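Local coordinates for protein gingipain R2 Pro-Domain (Porphyromonas gingivalis, PDB 4IEF) that probably keeps the arginine-specific cysteine protease gingipain R2 inactive until maturation, acting as the pro-domain of its zymogen, at residues E77-K82 with V173-E178; R71-S76 with Q147-A152. All coordinates share one frame; numbering follows the deposited sequence.

Contact 1. Residues E77-K82 with V173-E178; sequences ETRAMK and VSETAE
Met81 and Glu175 pair, non-hydrogen-bonded and with side chains that diverge, in an antiparallel ladder at the surface, where strands 79-93 and 162-176 meet near one end of the sheet. Next along, Lys82 and Ser174 form the hydrogen-bonded pair, Lys82 N to Ser174 O at 2.8 Å and Ser174 N to Lys82 O at 3.1 Å. Lys82 CB and CG pass Thr176 CG2, 3.7 Å from Lys82 CB, and CE reaches Ser174 OG. Ala80 O accepts two bonds from one residue: Thr176 N almost in line with the carbonyl, and Thr176 OG1, at 2.7 Å, above its plane. The chain then turns a corner, bringing Glu178 O within 2.8 Å of Ala80 N in a nearly straight bond (174°). With CG between backbone N and carbonyl carbon (chi1 46°), Glu175 carries OE2 to a salt bridge with Arg79 NE at 2.7 Å, guanidinium and carboxylate planes 38° apart. Bent at chi2 and chi3, Met81 sets SD against Glu175 CA and CB, the two side chains crossing at a slant, and brings CE to Val173 CG1. Beyond the pair, Arg145 binds Arg79 O, and Val173 bonds by its backbone to Ser26 of strand 25-31 and packs on Val149 of strand 144-157.

Contact 2. Residues R71-S76 with Q147-A152; sequences RSLAVS and QVVNFA
Arg71 O accepts a hydrogen bond from Val149 N at 2.8 Å, with Val148 CA adding a C-H...O contact to the same oxygen at 3.3 Å. The return bond, Arg71 N to Val149 O, completes the hydrogen-bonded pair. Two residues along, Leu73 and Gln147 repeat the pattern: Leu73 N to Gln147 O and Gln147 N to Leu73 O are each 2.9 Å, the former with its donor tilted 32° from the carbonyl plane. Between them Ser72 and Val148 form the non-hydrogen-bonded pair, and on their face Val148 CG2 lies 3.4 Å from Ser72 OG. With OG anti to its carbonyl carbon (chi1 -61°), Ser72 hydrogen-bonds an acidic side chain of the other protein chain in the assembly, and a basic side chain of that chain packs on Val148; this face of the ladder thus helps form the interface, consistent with a pro-domain bound to its protease.

On the face carrying Arg71, Leu73, Gln147 and Val149, the contacts across the ladder are aliphatic. Leu73 CD1 meets Val149 CG1 at 3.9 Å, the two side chains set obliquely. After the paired residues, Val75 turns both methyls to Gln147 CB, CG1 at 3.8 Å. The extended Gln147 chain runs on to place NE2 on Ser136 O, and the Arg71 guanidinium reaches a salt bridge with Glu54. On its other edge, strand 144-157 bonds through Val148 to Ser136 of strand 133-141. The ladder is a regular antiparallel one inside a curled antiparallel sheet: from one face Leu73 packs on Val173 of strand 162-176 and Val149 on Val83 of strand 79-93, while the other face meets the second protein chain.

Overall arrangement
Contact 1 lies at the surface and contact 2 is mostly buried, their centres about 12 Å apart. They join different strand pairs of one sheet, yet are linked along the chain: strand 69-74 leads into strand 79-93, and strand 144-157 into strand 162-176. Both rest on antiparallel backbone ladders. Contact 1 adds a salt bridge, a hydroxyl bond and a chain corner, whereas contact 2 adds mainly aliphatic packing and sends its polar ends to outside partners, including the other protein chain. Met81 joins the two, with CB 3.3 Å from Gln147 OE1 and CG 3.7 Å from Val75 CB, while its SD packs against Ser76 CB.

Contact 1. Residues E77-K82 with V173-E178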
loop_
_atom_site.group_PDB
_atom_site.type_symbol
_atom_site.label_atom_id
_atom_site.label_comp_id
_atom_site.label_asym_id
_atom_site.label_seq_id
_atom_site.Cartn_x
_atom_site.Cartn_y
_atom_site.Cartn_z
ATOM N N GLU A 77 -19.832 -4.026 16.324
ATOM C CA GLU A 77 -19.461 -2.625 16.511
ATOM C C GLU A 77 -19.206 -2.278 17.986
ATOM O O GLU A 77 -18.421 -1.368 18.263
ATOM C CB GLU A 77 -20.573 -1.709 15.953
ATOM C CG GLU A 77 -20.767 -1.765 14.441
ATOM C CD GLU A 77 -21.431 -2.998 13.850
ATOM O OE1 GLU A 77 -22.310 -3.595 14.515
ATOM O OE2 GLU A 77 -21.073 -3.361 12.707
ATOM N N THR A 78 -19.889 -2.976 18.925
ATOM C CA THR A 78 -19.807 -2.674 20.357
ATOM C C THR A 78 -19.333 -3.827 21.270
ATOM O O THR A 78 -18.852 -3.542 22.370
ATOM C CB THR A 78 -21.188 -2.217 20.867
ATOM O OG1 THR A 78 -22.160 -3.216 20.561
ATOM C CG2 THR A 78 -21.616 -0.865 20.296
ATOM N N ARG A 79 -19.503 -5.104 20.866
ATOM C CA ARG A 79 -19.169 -6.217 21.760
ATOM C C ARG A 79 -17.881 -6.963 21.405
ATOM O O ARG A 79 -17.442 -6.972 20.251
ATOM C CB ARG A 79 -20.338 -7.210 21.845
ATOM C CG ARG A 79 -21.409 -6.771 22.847
ATOM C CD ARG A 79 -22.724 -7.507 22.669
ATOM N NE ARG A 79 -23.352 -7.204 21.383
ATOM C CZ ARG A 79 -24.402 -6.405 21.222
ATOM N NH1 ARG A 79 -24.978 -5.835 22.274
ATOM N NH2 ARG A 79 -24.896 -6.186 20.011
ATOM N N ALA A 80 -17.285 -7.595 22.439
ATOM C CA ALA A 80 -16.076 -8.407 22.358
ATOM C C ALA A 80 -16.387 -9.720 21.669
ATOM O O ALA A 80 -17.381 -10.370 21.998
ATOM C CB ALA A 80 -15.523 -8.657 23.749
ATOM N N MET A 81 -15.562 -10.097 20.692
ATOM C CA MET A 81 -15.774 -11.325 19.923
ATOM C C MET A 81 -15.027 -12.506 20.535
ATOM O O MET A 81 -14.050 -12.320 21.269
ATOM C CB MET A 81 -15.340 -11.136 18.457
ATOM C CG MET A 81 -16.007 -9.955 17.749
ATOM S SD MET A 81 -17.799 -10.090 17.533
ATOM C CE MET A 81 -17.904 -11.321 16.258
ATOM N N LYS A 82 -15.509 -13.720 20.244
ATOM C CA LYS A 82 -14.888 -14.965 20.672
ATOM C C LYS A 82 -14.763 -15.896 19.468
ATOM O O LYS A 82 -15.511 -15.759 18.490
ATOM C CB LYS A 82 -15.650 -15.646 21.825
ATOM C CG LYS A 82 -17.022 -16.217 21.465
ATOM C CD LYS A 82 -17.578 -17.093 22.575
ATOM C CE LYS A 82 -18.975 -17.574 22.262
ATOM N NZ LYS A 82 -19.427 -18.629 23.204
ATOM N N VAL A 173 -16.985 -17.469 14.762
ATOM C CA VAL A 173 -16.594 -16.189 15.349
ATOM C C VAL A 173 -17.895 -15.447 15.662
ATOM O O VAL A 173 -18.635 -15.076 14.747
ATOM C CB VAL A 173 -15.601 -15.382 14.470
ATOM C CG1 VAL A 173 -15.285 -14.023 15.097
ATOM C CG2 VAL A 173 -14.311 -16.176 14.231
ATOM N N SER A 174 -18.201 -15.307 16.958
ATOM C CA SER A 174 -19.440 -14.699 17.444
ATOM C C SER A 174 -19.175 -13.692 18.557
ATOM O O SER A 174 -18.103 -13.719 19.167
ATOM C CB SER A 174 -20.383 -15.788 17.952
ATOM O OG SER A 174 -19.762 -16.571 18.956
ATOM N N GLU A 175 -20.157 -12.816 18.831
ATOM C CA GLU A 175 -20.045 -11.802 19.886
ATOM C C GLU A 175 -20.383 -12.388 21.251
ATOM O O GLU A 175 -21.120 -13.368 21.339
ATOM C CB GLU A 175 -20.911 -10.561 19.595
ATOM C CG GLU A 175 -22.322 -10.837 19.128
ATOM C CD GLU A 175 -23.212 -9.611 19.093
ATOM O OE1 GLU A 175 -23.138 -8.819 18.122
ATOM O OE2 GLU A 175 -24.013 -9.463 20.039
ATOM N N THR A 176 -19.801 -11.800 22.309
ATOM C CA THR A 176 -20.021 -12.198 23.704
ATOM C C THR A 176 -20.893 -11.147 24.401
ATOM O O THR A 176 -21.300 -10.175 23.768
ATOM C CB THR A 176 -18.675 -12.379 24.442
ATOM O OG1 THR A 176 -17.972 -11.138 24.481
ATOM C CG2 THR A 176 -17.808 -13.443 23.830
ATOM N N ALA A 177 -21.139 -11.334 25.714
ATOM C CA ALA A 177 -21.885 -10.416 26.581
ATOM C C ALA A 177 -20.961 -9.293 27.076
ATOM O O ALA A 177 -21.399 -8.381 27.771
ATOM C CB ALA A 177 -22.480 -11.181 27.761
ATOM N N GLU A 178 -19.678 -9.368 26.716
ATOM C CA GLU A 178 -18.648 -8.405 27.100
ATOM C C GLU A 178 -18.495 -7.260 26.107
ATOM O O GLU A 178 -18.604 -7.456 24.892
ATOM C CB GLU A 178 -17.290 -9.099 27.230
ATOM C CG GLU A 178 -17.111 -9.900 28.501
ATOM C CD GLU A 178 -16.020 -10.945 28.396
ATOM O OE1 GLU A 178 -16.346 -12.151 28.498
ATOM O OE2 GLU A 178 -14.843 -10.564 28.200
#

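Contact 2. Residues R71-S76 with Q147-A152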
loop_
_atom_site.group_PDB
_atom_site.type_symbol
_atom_site.label_atom_id
_atom_site.label_comp_id
_atom_site.label_asym_id
_atom_site.label_seq_id
_atom_site.Cartn_x
_atom_site.Cartn_y
_atom_site.Cartn_z
ATOM N N ARG A 71 -7.100 -14.513 8.445
ATOM C CA ARG A 71 -8.169 -13.927 7.645
ATOM C C ARG A 71 -8.905 -12.861 8.440
ATOM O O ARG A 71 -9.157 -13.030 9.638
ATOM C CB ARG A 71 -9.160 -15.002 7.144
ATOM C CG ARG A 71 -8.653 -15.850 5.982
ATOM C CD ARG A 71 -8.403 -15.044 4.714
ATOM N NE ARG A 71 -7.872 -15.889 3.644
ATOM C CZ ARG A 71 -8.617 -16.498 2.727
ATOM N NH1 ARG A 71 -9.936 -16.344 2.722
ATOM N NH2 ARG A 71 -8.047 -17.259 1.800
ATOM N N SER A 72 -9.260 -11.770 7.761
ATOM C CA SER A 72 -9.948 -10.631 8.361
ATOM C C SER A 72 -11.450 -10.768 8.235
ATOM O O SER A 72 -11.960 -11.199 7.192
ATOM C CB SER A 72 -9.481 -9.326 7.726
ATOM O OG SER A 72 -8.089 -9.139 7.927
ATOM N N LEU A 73 -12.159 -10.395 9.305
ATOM C CA LEU A 73 -13.610 -10.439 9.335
ATOM C C LEU A 73 -14.196 -9.128 9.816
ATOM O O LEU A 73 -13.655 -8.508 10.736
ATOM C CB LEU A 73 -14.118 -11.572 10.252
ATOM C CG LEU A 73 -13.815 -13.026 9.860
ATOM C CD1 LEU A 73 -13.994 -13.947 11.058
ATOM C CD2 LEU A 73 -14.692 -13.486 8.687
ATOM N N ALA A 74 -15.307 -8.708 9.189
ATOM C CA ALA A 74 -16.103 -7.567 9.634
ATOM C C ALA A 74 -16.889 -8.076 10.865
ATOM O O ALA A 74 -17.632 -9.056 10.745
ATOM C CB ALA A 74 -17.028 -7.094 8.514
ATOM N N VAL A 75 -16.626 -7.509 12.065
ATOM C CA VAL A 75 -17.224 -8.005 13.319
ATOM C C VAL A 75 -18.200 -6.980 13.977
ATOM O O VAL A 75 -18.565 -5.980 13.348
ATOM C CB VAL A 75 -16.122 -8.475 14.328
ATOM C CG1 VAL A 75 -15.373 -9.705 13.815
ATOM C CG2 VAL A 75 -15.148 -7.349 14.681
ATOM N N SER A 76 -18.638 -7.265 15.233
ATOM C CA SER A 76 -19.552 -6.422 16.017
ATOM C C SER A 76 -18.963 -5.034 16.257
ATOM O O SER A 76 -17.754 -4.887 16.395
ATOM C CB SER A 76 -19.891 -7.080 17.353
ATOM O OG SER A 76 -20.739 -6.255 18.138
ATOM N N GLN A 147 -11.727 -7.736 12.809
ATOM C CA GLN A 147 -10.932 -8.615 13.659
ATOM C C GLN A 147 -10.395 -9.781 12.823
ATOM O O GLN A 147 -11.118 -10.337 11.990
ATOM C CB GLN A 147 -11.723 -9.109 14.881
ATOM C CG GLN A 147 -10.798 -9.495 16.036
ATOM C CD GLN A 147 -11.465 -9.600 17.382
ATOM O OE1 GLN A 147 -12.671 -9.416 17.529
ATOM N NE2 GLN A 147 -10.680 -9.898 18.406
ATOM N N VAL A 148 -9.121 -10.133 13.043
ATOM C CA VAL A 148 -8.459 -11.209 12.309
ATOM C C VAL A 148 -8.546 -12.521 13.093
ATOM O O VAL A 148 -8.205 -12.560 14.278
ATOM C CB VAL A 148 -6.991 -10.844 11.958
ATOM C CG1 VAL A 148 -6.275 -12.003 11.259
ATOM C CG2 VAL A 148 -6.930 -9.580 11.100
ATOM N N VAL A 149 -9.012 -13.588 12.417
ATOM C CA VAL A 149 -9.065 -14.938 12.975
ATOM C C VAL A 149 -7.809 -15.698 12.468
ATOM O O VAL A 149 -7.479 -15.631 11.282
ATOM C CB VAL A 149 -10.411 -15.694 12.708
ATOM C CG1 VAL A 149 -10.680 -15.921 11.218
ATOM C CG2 VAL A 149 -10.474 -17.009 13.485
ATOM N N ASN A 150 -7.089 -16.362 13.382
ATOM C CA ASN A 150 -5.880 -17.122 13.048
ATOM C C ASN A 150 -6.074 -18.618 13.265
ATOM O O ASN A 150 -6.490 -19.049 14.344
ATOM C CB ASN A 150 -4.682 -16.640 13.880
ATOM C CG ASN A 150 -4.624 -15.142 14.013
ATOM O OD1 ASN A 150 -4.462 -14.421 13.024
ATOM N ND2 ASN A 150 -4.852 -14.641 15.220
ATOM N N PHE A 151 -5.748 -19.402 12.237
ATOM C CA PHE A 151 -5.767 -20.860 12.304
ATOM C C PHE A 151 -4.356 -21.343 12.530
ATOM O O PHE A 151 -3.464 -20.914 11.801
ATOM C CB PHE A 151 -6.322 -21.469 11.008
ATOM C CG PHE A 151 -7.757 -21.140 10.690
ATOM C CD1 PHE A 151 -8.073 -20.091 9.834
ATOM C CD2 PHE A 151 -8.795 -21.900 11.224
ATOM C CE1 PHE A 151 -9.405 -19.806 9.515
ATOM C CE2 PHE A 151 -10.121 -21.616 10.906
ATOM C CZ PHE A 151 -10.418 -20.572 10.053
ATOM N N ALA A 152 -4.135 -22.193 13.542
ATOM C CA ALA A 152 -2.826 -22.789 13.823
ATOM C C ALA A 152 -2.967 -24.311 13.591
ATOM O O ALA A 152 -3.257 -25.061 14.527
ATOM C CB ALA A 152 -2.367 -22.450 15.240
#